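Local atomic coordinates of malate dehydrogenase (Naegleria fowleri, PDB entry 6UM4), a protein that probably catalyses the reversible, nicotinamide-dependent interconversion of malate and oxaloacetate. Residues I221-N224 against T228-M231; H253-A258 against K329-S334; S351-M356 against G385-L390. One frame throughout, in Å; residues are numbered along the deposited sequence. Where two conformers were deposited one is given.

Overall arrangement
Contact 1 lies in the Rossmann-type NAD-binding domain. Contacts 2 and 3 both belong to the alpha/beta C-terminal domain. The three follow one another in series along the chain. Contact 1 sits about 18 Å from contact 2 and about 21 Å from contact 3, centre to centre, and its nearest atoms stay about 8 and 9 Å from theirs. Contacts 2 and 3 also have centres about 21 Å apart, yet they touch. H253 ND1 lies 3.0 Å from S355 OG, a probable hydrogen bond between helix 250-264 and strand 353-359. Contact 1 is buried inside one chain, contact 2 faces the second subunit, and contact 3 lies at the surface.

Contact 1 (I221-N224 against T228-M231); sequences IVAN and TNAM
I221 and A223 meet N229 and A230 where a strand of the Rossmann fold turns into its helix. Strand 218-221 ends at I221, and helix 226-235 folds back alongside it. The packing is close on the I221 side. In the conformer given here, I221 CD1 lies 3.9 Å from A230 CA and nearly as close to the A230 methyl. The other branch, CG2, rests on N229 CB at 3.9 Å. CG2 stands anti to the I221 backbone N, while CG1 stands anti to the carbonyl carbon (chi1 -79°). Both branches reach the helix, one for each of two successive residues. F202 of helix 191-212 packs on I221, A223 and N229, so this part of the contact is buried.

The far end of the loop is looser. N224 is exposed, and its CB points away from the helix. Its side chain turns to H280, and its OD1 takes a hydrogen bond from the backbone N of A226. In Rossmann folds the loops at the C-terminal ends of the strands border the dinucleotide site, and this loop probably does too. Between the packed and the open part N229 ND2 donates to A223 O over 3.0 Å, with an N-H...O angle of 147°. The acceptor lies close to the amide plane of N229, but the nitrogen sits well above the carbonyl plane of A223, 65° out of it.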
ATOM      1  N   ILE A 221       9.419 -16.443   3.497  1.00 18.87           N
ATOM      2  CA  ILE A 221      10.706 -15.941   3.022  0.54 18.91           C
ATOM      3  C   ILE A 221      10.483 -15.248   1.685  1.00 18.47           C
ATOM      4  O   ILE A 221       9.987 -15.859   0.736  1.00 18.28           O
ATOM      5  CB  ILE A 221      11.751 -17.060   2.881  0.54 19.34           C
ATOM      6  CG1 ILE A 221      12.371 -17.438   4.234  0.54 19.94           C
ATOM      7  CG2 ILE A 221      12.857 -16.611   1.938  0.54 19.38           C
ATOM      8  CD1 ILE A 221      11.501 -18.301   5.121  0.54 20.19           C
ATOM      9  N   VAL A 222      10.848 -13.966   1.616  1.00 21.58           N
ATOM     10  CA  VAL A 222      10.792 -13.184   0.389  1.00 22.85           C
ATOM     11  C   VAL A 222      12.185 -12.961  -0.189  1.00 26.22           C
ATOM     12  O   VAL A 222      12.370 -13.004  -1.408  1.00 33.07           O
ATOM     13  CB  VAL A 222      10.073 -11.828   0.621  1.00 18.30           C
ATOM     14  CG1 VAL A 222      10.157 -10.960  -0.617  1.00 17.86           C
ATOM     15  CG2 VAL A 222       8.619 -12.051   0.995  1.00 17.74           C
ATOM     16  N   ALA A 223      13.170 -12.710   0.672  1.00 23.93           N
ATOM     17  CA  ALA A 223      14.520 -12.409   0.215  1.00 23.77           C
ATOM     18  C   ALA A 223      15.093 -13.559  -0.603  1.00 25.28           C
ATOM     19  O   ALA A 223      14.890 -14.731  -0.279  1.00 28.59           O
ATOM     20  CB  ALA A 223      15.424 -12.133   1.412  1.00 22.02           C
ATOM     21  N   ASN A 224      15.823 -13.215  -1.675  1.00 26.14           N
ATOM     22  CA  ASN A 224      16.458 -14.195  -2.551  1.00 32.23           C
ATOM     23  C   ASN A 224      17.802 -14.679  -1.998  1.00 33.46           C
ATOM     24  O   ASN A 224      18.463 -13.966  -1.232  1.00 32.32           O
ATOM     25  CB  ASN A 224      16.651 -13.616  -3.938  1.00 36.40           C
ATOM     26  CG  ASN A 224      15.447 -13.839  -4.815  1.00 47.74           C
ATOM     27  OD1 ASN A 224      14.799 -14.886  -4.727  1.00 49.26           O
ATOM     28  ND2 ASN A 224      15.130 -12.862  -5.661  1.00 49.38           N
ATOM     29  N   THR A 228      15.981 -21.548  -1.309  1.00 23.15           N
ATOM     30  CA  THR A 228      17.142 -21.999  -0.555  1.00 22.81           C
ATOM     31  C   THR A 228      17.217 -21.317   0.809  1.00 24.82           C
ATOM     32  O   THR A 228      17.566 -21.950   1.813  1.00 25.10           O
ATOM     33  CB  THR A 228      18.391 -21.723  -1.380  1.00 30.16           C
ATOM     34  OG1 THR A 228      18.264 -22.405  -2.636  1.00 30.16           O
ATOM     35  CG2 THR A 228      19.635 -22.234  -0.663  1.00 23.73           C
ATOM     36  N   ASN A 229      16.911 -20.018   0.870  1.00 21.66           N
ATOM     37  CA  ASN A 229      16.880 -19.353   2.170  1.00 21.67           C
ATOM     38  C   ASN A 229      15.883 -20.031   3.102  1.00 21.59           C
ATOM     39  O   ASN A 229      16.182 -20.270   4.278  1.00 22.09           O
ATOM     40  CB  ASN A 229      16.531 -17.874   2.001  1.00 21.11           C
ATOM     41  CG  ASN A 229      17.697 -17.051   1.483  1.00 25.19           C
ATOM     42  OD1 ASN A 229      18.857 -17.458   1.567  1.00 23.89           O
ATOM     43  ND2 ASN A 229      17.389 -15.885   0.925  1.00 22.85           N
ATOM     44  N   ALA A 230      14.695 -20.367   2.582  1.00 21.10           N
ATOM     45  CA  ALA A 230      13.683 -21.031   3.402  1.00 21.54           C
ATOM     46  C   ALA A 230      14.182 -22.382   3.899  1.00 28.08           C
ATOM     47  O   ALA A 230      13.980 -22.752   5.069  1.00 22.40           O
ATOM     48  CB  ALA A 230      12.401 -21.210   2.583  1.00 20.62           C
ATOM     49  N   MET A 231      14.844 -23.129   3.014  1.00 27.71           N
ATOM     50  CA  MET A 231      15.388 -24.422   3.391  1.00 23.17           C
ATOM     51  C   MET A 231      16.415 -24.291   4.509  1.00 23.86           C
ATOM     52  O   MET A 231      16.460 -25.122   5.419  1.00 25.18           O
ATOM     53  CB  MET A 231      16.017 -25.078   2.175  1.00 23.46           C
ATOM     54  CG  MET A 231      16.522 -26.483   2.483  1.00 34.59           C
ATOM     55  SD  MET A 231      17.976 -26.772   1.487  1.00 48.30           S
ATOM     56  CE  MET A 231      19.089 -25.601   2.244  1.00 40.77           C
TER

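Contact 2 (H253-A258 against K329-S334)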
ATOM      1  N   HIS A 253       3.434 -16.251  -9.718  1.00 17.86           N
ATOM      2  CA  HIS A 253       2.075 -16.727  -9.953  1.00 18.03           C
ATOM      3  C   HIS A 253       1.170 -15.611 -10.467  1.00 24.58           C
ATOM      4  O   HIS A 253       0.535 -15.740 -11.520  1.00 22.83           O
ATOM      5  CB  HIS A 253       1.535 -17.326  -8.651  1.00 20.20           C
ATOM      6  CG  HIS A 253       0.134 -17.830  -8.748  1.00 22.64           C
ATOM      7  ND1 HIS A 253      -0.165 -19.171  -8.846  1.00 27.11           N
ATOM      8  CD2 HIS A 253      -1.052 -17.177  -8.748  1.00 28.39           C
ATOM      9  CE1 HIS A 253      -1.476 -19.326  -8.910  1.00 26.59           C
ATOM     10  NE2 HIS A 253      -2.039 -18.130  -8.847  1.00 28.22           N
ATOM     11  N   ASP A 254       1.128 -14.489  -9.747  1.00 18.87           N
ATOM     12  CA  ASP A 254       0.271 -13.389 -10.153  1.00 17.85           C
ATOM     13  C   ASP A 254       0.718 -12.786 -11.478  1.00 22.10           C
ATOM     14  O   ASP A 254      -0.110 -12.239 -12.219  1.00 19.95           O
ATOM     15  CB  ASP A 254       0.230 -12.306  -9.051  1.00 19.03           C
ATOM     16  CG  ASP A 254      -0.523 -12.767  -7.804  1.00 25.39           C
ATOM     17  OD1 ASP A 254      -1.294 -13.762  -7.886  1.00 22.55           O
ATOM     18  OD2 ASP A 254      -0.324 -12.149  -6.728  1.00 29.26           O
ATOM     19  N   ARG A 255       2.022 -12.801 -11.765  1.00 24.44           N
ATOM     20  CA  ARG A 255       2.479 -12.285 -13.049  1.00 22.43           C
ATOM     21  C   ARG A 255       1.982 -13.158 -14.190  1.00 25.57           C
ATOM     22  O   ARG A 255       1.606 -12.644 -15.249  1.00 23.19           O
ATOM     23  CB  ARG A 255       4.000 -12.177 -13.071  1.00 23.21           C
ATOM     24  CG  ARG A 255       4.530 -11.017 -12.254  1.00 23.37           C
ATOM     25  CD  ARG A 255       6.015 -11.146 -12.046  1.00 25.41           C
ATOM     26  NE  ARG A 255       6.614  -9.890 -11.623  1.00 24.21           N
ATOM     27  CZ  ARG A 255       7.848  -9.789 -11.154  1.00 25.58           C
ATOM     28  NH1 ARG A 255       8.605 -10.881 -11.034  1.00 22.29           N
ATOM     29  NH2 ARG A 255       8.318  -8.605 -10.789  1.00 28.92           N
ATOM     30  N   GLY A 256       1.970 -14.479 -13.984  1.00 19.56           N
ATOM     31  CA  GLY A 256       1.391 -15.367 -14.975  1.00 19.31           C
ATOM     32  C   GLY A 256      -0.081 -15.085 -15.204  1.00 25.33           C
ATOM     33  O   GLY A 256      -0.544 -15.018 -16.350  1.00 22.31           O
ATOM     34  N   LEU A 257      -0.839 -14.924 -14.112  1.00 19.20           N
ATOM     35  CA  LEU A 257      -2.249 -14.581 -14.234  1.00 19.47           C
ATOM     36  C   LEU A 257      -2.429 -13.310 -15.042  1.00 21.25           C
ATOM     37  O   LEU A 257      -3.376 -13.196 -15.826  1.00 23.30           O
ATOM     38  CB  LEU A 257      -2.896 -14.423 -12.856  1.00 20.90           C
ATOM     39  CG  LEU A 257      -2.948 -15.621 -11.917  1.00 20.10           C
ATOM     40  CD1 LEU A 257      -3.617 -15.204 -10.639  1.00 18.97           C
ATOM     41  CD2 LEU A 257      -3.726 -16.755 -12.554  1.00 22.75           C
ATOM     42  N   ALA A 258      -1.546 -12.329 -14.857  1.00 24.32           N
ATOM     43  CA  ALA A 258      -1.729 -11.088 -15.606  1.00 24.46           C
ATOM     44  C   ALA A 258      -1.380 -11.279 -17.071  1.00 20.34           C
ATOM     45  O   ALA A 258      -2.012 -10.663 -17.934  1.00 20.88           O
ATOM     46  CB  ALA A 258      -0.920  -9.938 -15.004  1.00 19.48           C
ATOM     47  N   LYS A 329      13.352   1.316 -11.225  1.00 39.18           N
ATOM     48  CA  LYS A 329      13.433   0.703  -9.910  1.00 34.72           C
ATOM     49  C   LYS A 329      12.759  -0.652  -9.998  1.00 31.84           C
ATOM     50  O   LYS A 329      11.990  -0.911 -10.924  1.00 34.93           O
ATOM     51  CB  LYS A 329      12.761   1.564  -8.826  1.00 28.49           C
ATOM     52  N   SER A 330      13.052  -1.517  -9.029  1.00 23.84           N
ATOM     53  CA  SER A 330      12.446  -2.840  -9.015  1.00 29.51           C
ATOM     54  C   SER A 330      11.000  -2.756  -8.521  1.00 34.93           C
ATOM     55  O   SER A 330      10.558  -1.740  -7.974  1.00 38.09           O
ATOM     56  CB  SER A 330      13.252  -3.800  -8.142  1.00 25.32           C
ATOM     57  OG  SER A 330      13.179  -3.384  -6.792  1.00 36.39           O
ATOM     58  N   SER A 331      10.266  -3.854  -8.704  1.00 30.65           N
ATOM     59  CA  SER A 331       8.816  -3.873  -8.505  1.00 31.50           C
ATOM     60  C   SER A 331       8.440  -4.124  -7.039  1.00 22.28           C
ATOM     61  O   SER A 331       7.765  -5.092  -6.699  1.00 23.69           O
ATOM     62  CB  SER A 331       8.195  -4.929  -9.414  1.00 38.47           C
ATOM     63  OG  SER A 331       8.924  -6.144  -9.345  1.00 39.20           O
ATOM     64  N   ALA A 332       8.833  -3.190  -6.174  1.00 23.05           N
ATOM     65  CA  ALA A 332       8.590  -3.352  -4.742  1.00 19.67           C
ATOM     66  C   ALA A 332       7.103  -3.461  -4.415  1.00 18.56           C
ATOM     67  O   ALA A 332       6.698  -4.266  -3.567  1.00 18.21           O
ATOM     68  CB  ALA A 332       9.216  -2.191  -3.988  1.00 24.79           C
ATOM     69  N   ALA A 333       6.277  -2.629  -5.039  1.00 20.51           N
ATOM     70  CA  ALA A 333       4.868  -2.591  -4.675  1.00 18.60           C
ATOM     71  C   ALA A 333       4.181  -3.919  -4.994  1.00 20.77           C
ATOM     72  O   ALA A 333       3.366  -4.408  -4.207  1.00 24.61           O
ATOM     73  CB  ALA A 333       4.174  -1.427  -5.395  1.00 19.05           C
ATOM     74  N   SER A 334       4.456  -4.505  -6.166  1.00 22.92           N
ATOM     75  CA  SER A 334       3.810  -5.787  -6.443  1.00 17.76           C
ATOM     76  C   SER A 334       4.412  -6.929  -5.618  1.00 17.47           C
ATOM     77  O   SER A 334       3.689  -7.856  -5.243  1.00 20.27           O
ATOM     78  CB  SER A 334       3.812  -6.087  -7.958  1.00 22.16           C
ATOM     79  OG  SER A 334       5.057  -5.824  -8.574  1.00 27.82           O
TER
HETATM   80  O   HOH W   1       5.642  -7.090 -10.710  1.00 25.53           O
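A water-bridged polar pocket at the dimer interface joins helix 250-264 to the start of helix 332-348. Both helices are in the C-terminal domain of the lactate/malate dehydrogenase fold. R255 spans the gap. Its chain runs extended from CG to NE and carries the guanidinium group toward S331 and S334. S331 sits at the N-cap position of the second helix, as the centre of an inverse gamma turn, but its side chain makes no capping bond. Its OG lies between the backbone N and the carbonyl carbon (chi1 46°). From there it comes to the edge of the guanidinium, near its plane. R255 NH2 is 2.9 Å from S331 OG, but the angle is too poor for a hydrogen bond. This is a close polar approach, not a bond.

The hydrogen-bonded route goes through water instead. R255 NH2 donates a hydrogen bond to water 1, which in turn donates one to S334 OG. S334 OG also bonds to E149 of the second subunit. D152 of that subunit forms a long, weak ion pair with R255 NE and also packs on D254 and A258. D152 probably offsets part of the arginine charge, though only weakly at this distance. Water 1 lies 3.1 Å from R255 NH2 and 2.6 Å from S334 OG.

Contact 3 (S351-M356 against G385-L390); sequences SEWVSM and GVIEGL
An antiparallel three-stranded sheet of the C-terminal domain frames this contact. Strands 353-359 and 383-386 are its outer members, and strand 371-380 runs between them. W353, near one end of strand 353-359, meets I387, just past the end of the other outer strand. V354 and I387 are both tied by backbone bonds to the middle strand, at V376 and P375. I387 lies over one face of the indole. Its CG1 is 3.7 Å from the centroid of the five-membered ring and only 7° off the ring normal, a CH-pi contact. The two side chains cross at about a right angle, and the isoleucine spreads over the ring. Its CD1 reaches W353 NE1 at 3.5 Å. Its CG2, anti to the backbone N of I387, reaches W353 CZ2 at 3.6 Å.

The chain then turns through G389, whose positive phi suits glycine, and returns with L390. L390 CD2 meets W353 CH2 at 3.7 Å, in an oblique approach at the six-membered end of the indole. The hydroxyl of Y364 bonds to both I387 O and L390 N, and so ties the ends of this turn together. R273 packs on W353 as well. Apart from the indole NE1, the touching atoms are all carbon. The hold is probably dispersion and the partial shielding of carbon from solvent, without the directional grip of a polar bond.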
ATOM      1  N   SER A 351      -9.955 -20.538  -2.314  1.00 34.08           N
ATOM      2  CA  SER A 351     -10.505 -21.686  -3.030  1.00 40.18           C
ATOM      3  C   SER A 351      -9.765 -21.995  -4.328  1.00 34.23           C
ATOM      4  O   SER A 351      -9.929 -23.094  -4.868  1.00 37.98           O
ATOM      5  CB  SER A 351     -11.992 -21.463  -3.303  1.00 45.24           C
ATOM      6  OG  SER A 351     -12.204 -20.221  -3.956  1.00 52.38           O
ATOM      7  N   GLU A 352      -8.968 -21.067  -4.837  1.00 29.00           N
ATOM      8  CA  GLU A 352      -8.250 -21.269  -6.085  1.00 31.72           C
ATOM      9  C   GLU A 352      -6.873 -21.849  -5.811  1.00 30.77           C
ATOM     10  O   GLU A 352      -6.318 -21.689  -4.723  1.00 30.87           O
ATOM     11  CB  GLU A 352      -8.114 -19.953  -6.848  1.00 30.27           C
ATOM     12  CG  GLU A 352      -9.453 -19.371  -7.269  1.00 38.02           C
ATOM     13  CD  GLU A 352     -10.044 -20.088  -8.470  1.00 46.53           C
ATOM     14  OE1 GLU A 352      -9.278 -20.739  -9.221  1.00 45.68           O
ATOM     15  OE2 GLU A 352     -11.281 -20.030  -8.637  1.00 51.28           O
ATOM     16  N   TRP A 353      -6.317 -22.522  -6.818  1.00 27.40           N
ATOM     17  CA  TRP A 353      -4.916 -22.904  -6.739  1.00 26.03           C
ATOM     18  C   TRP A 353      -4.067 -21.661  -6.535  1.00 22.93           C
ATOM     19  O   TRP A 353      -4.231 -20.658  -7.239  1.00 22.28           O
ATOM     20  CB  TRP A 353      -4.441 -23.585  -8.020  1.00 26.33           C
ATOM     21  CG  TRP A 353      -5.068 -24.868  -8.384  1.00 24.67           C
ATOM     22  CD1 TRP A 353      -6.163 -25.447  -7.821  1.00 23.22           C
ATOM     23  CD2 TRP A 353      -4.658 -25.728  -9.456  1.00 24.68           C
ATOM     24  NE1 TRP A 353      -6.458 -26.626  -8.478  1.00 24.56           N
ATOM     25  CE2 TRP A 353      -5.545 -26.816  -9.484  1.00 25.06           C
ATOM     26  CE3 TRP A 353      -3.621 -25.679 -10.395  1.00 24.65           C
ATOM     27  CZ2 TRP A 353      -5.423 -27.850 -10.408  1.00 28.12           C
ATOM     28  CZ3 TRP A 353      -3.508 -26.710 -11.317  1.00 23.20           C
ATOM     29  CH2 TRP A 353      -4.403 -27.772 -11.317  1.00 24.17           C
ATOM     30  N   VAL A 354      -3.130 -21.732  -5.599  1.00 23.34           N
ATOM     31  CA  VAL A 354      -2.091 -20.723  -5.515  1.00 19.49           C
ATOM     32  C   VAL A 354      -0.760 -21.455  -5.509  1.00 20.73           C
ATOM     33  O   VAL A 354      -0.694 -22.674  -5.315  1.00 21.67           O
ATOM     34  CB  VAL A 354      -2.250 -19.799  -4.277  1.00 19.26           C
ATOM     35  CG1 VAL A 354      -3.573 -19.061  -4.354  1.00 25.50           C
ATOM     36  CG2 VAL A 354      -2.150 -20.596  -2.971  1.00 20.10           C
ATOM     37  N   SER A 355       0.295 -20.708  -5.816  1.00 18.91           N
ATOM     38  CA  SER A 355       1.654 -21.229  -5.784  1.00 20.06           C
ATOM     39  C   SER A 355       2.336 -20.793  -4.496  1.00 19.77           C
ATOM     40  O   SER A 355       2.234 -19.631  -4.097  1.00 18.30           O
ATOM     41  CB  SER A 355       2.467 -20.760  -6.991  1.00 19.53           C
ATOM     42  OG  SER A 355       1.906 -21.209  -8.218  1.00 21.36           O
ATOM     43  N   MET A 356       3.012 -21.741  -3.857  1.00 18.98           N
ATOM     44  CA  MET A 356       3.878 -21.551  -2.706  1.00 18.92           C
ATOM     45  C   MET A 356       5.073 -22.476  -2.879  1.00 21.31           C
ATOM     46  O   MET A 356       4.909 -23.599  -3.361  1.00 23.59           O
ATOM     47  CB  MET A 356       3.159 -21.897  -1.388  1.00 19.95           C
ATOM     48  CG  MET A 356       1.917 -21.016  -1.078  1.00 26.62           C
ATOM     49  SD  MET A 356       0.960 -21.641   0.336  1.00 31.03           S
ATOM     50  CE  MET A 356       1.949 -21.067   1.722  1.00 35.55           C
ATOM     51  N   GLY A 385      -2.331 -27.906   1.094  1.00 32.27           N
ATOM     52  CA  GLY A 385      -2.100 -29.208   0.490  1.00 31.07           C
ATOM     53  C   GLY A 385      -1.844 -29.122  -1.003  1.00 30.73           C
ATOM     54  O   GLY A 385      -2.537 -28.401  -1.741  1.00 29.68           O
ATOM     55  N   VAL A 386      -0.830 -29.855  -1.460  1.00 27.03           N
ATOM     56  CA  VAL A 386      -0.524 -29.881  -2.881  1.00 29.90           C
ATOM     57  C   VAL A 386      -1.710 -30.454  -3.641  1.00 25.84           C
ATOM     58  O   VAL A 386      -2.339 -31.424  -3.203  1.00 28.51           O
ATOM     59  CB  VAL A 386       0.755 -30.702  -3.116  1.00 33.19           C
ATOM     60  CG1 VAL A 386       1.044 -30.837  -4.595  1.00 32.06           C
ATOM     61  CG2 VAL A 386       1.925 -30.052  -2.383  1.00 26.89           C
ATOM     62  N   ILE A 387      -2.029 -29.844  -4.788  1.00 24.90           N
ATOM     63  CA  ILE A 387      -3.082 -30.384  -5.633  1.00 26.48           C
ATOM     64  C   ILE A 387      -2.653 -31.765  -6.094  1.00 28.14           C
ATOM     65  O   ILE A 387      -1.556 -31.933  -6.639  1.00 33.94           O
ATOM     66  CB  ILE A 387      -3.360 -29.453  -6.824  1.00 24.55           C
ATOM     67  CG1 ILE A 387      -3.701 -28.043  -6.355  1.00 23.73           C
ATOM     68  CG2 ILE A 387      -4.505 -30.004  -7.674  1.00 25.40           C
ATOM     69  CD1 ILE A 387      -5.003 -27.975  -5.581  1.00 24.26           C
ATOM     70  N   GLU A 388      -3.495 -32.765  -5.854  1.00 33.90           N
ATOM     71  CA  GLU A 388      -3.132 -34.153  -6.130  1.00 38.18           C
ATOM     72  C   GLU A 388      -3.701 -34.623  -7.457  1.00 39.39           C
ATOM     73  O   GLU A 388      -4.659 -34.060  -7.987  1.00 41.73           O
ATOM     74  CB  GLU A 388      -3.632 -35.084  -5.026  1.00 44.51           C
ATOM     75  CG  GLU A 388      -2.997 -34.856  -3.674  1.00 52.63           C
ATOM     76  CD  GLU A 388      -3.620 -35.712  -2.596  1.00 60.36           C
ATOM     77  OE1 GLU A 388      -4.547 -36.494  -2.912  1.00 63.44           O
ATOM     78  OE2 GLU A 388      -3.212 -35.569  -1.424  1.00 63.97           O
ATOM     79  N   GLY A 389      -3.088 -35.670  -7.997  1.00 47.29           N
ATOM     80  CA  GLY A 389      -3.676 -36.346  -9.136  1.00 49.20           C
ATOM     81  C   GLY A 389      -3.393 -35.736 -10.488  1.00 43.00           C
ATOM     82  O   GLY A 389      -3.973 -36.185 -11.480  1.00 37.25           O
ATOM     83  N   LEU A 390      -2.533 -34.741 -10.567  1.00 38.18           N
ATOM     84  CA  LEU A 390      -2.339 -34.063 -11.835  1.00 32.53           C
ATOM     85  C   LEU A 390      -1.470 -34.920 -12.750  1.00 34.04           C
ATOM     86  O   LEU A 390      -0.398 -35.369 -12.334  1.00 31.28           O
ATOM     87  CB  LEU A 390      -1.713 -32.692 -11.622  1.00 26.84           C
ATOM     88  CG  LEU A 390      -2.514 -31.722 -10.753  1.00 28.84           C
ATOM     89  CD1 LEU A 390      -1.720 -30.455 -10.526  1.00 24.97           C
ATOM     90  CD2 LEU A 390      -3.855 -31.411 -11.407  1.00 28.53           C
TER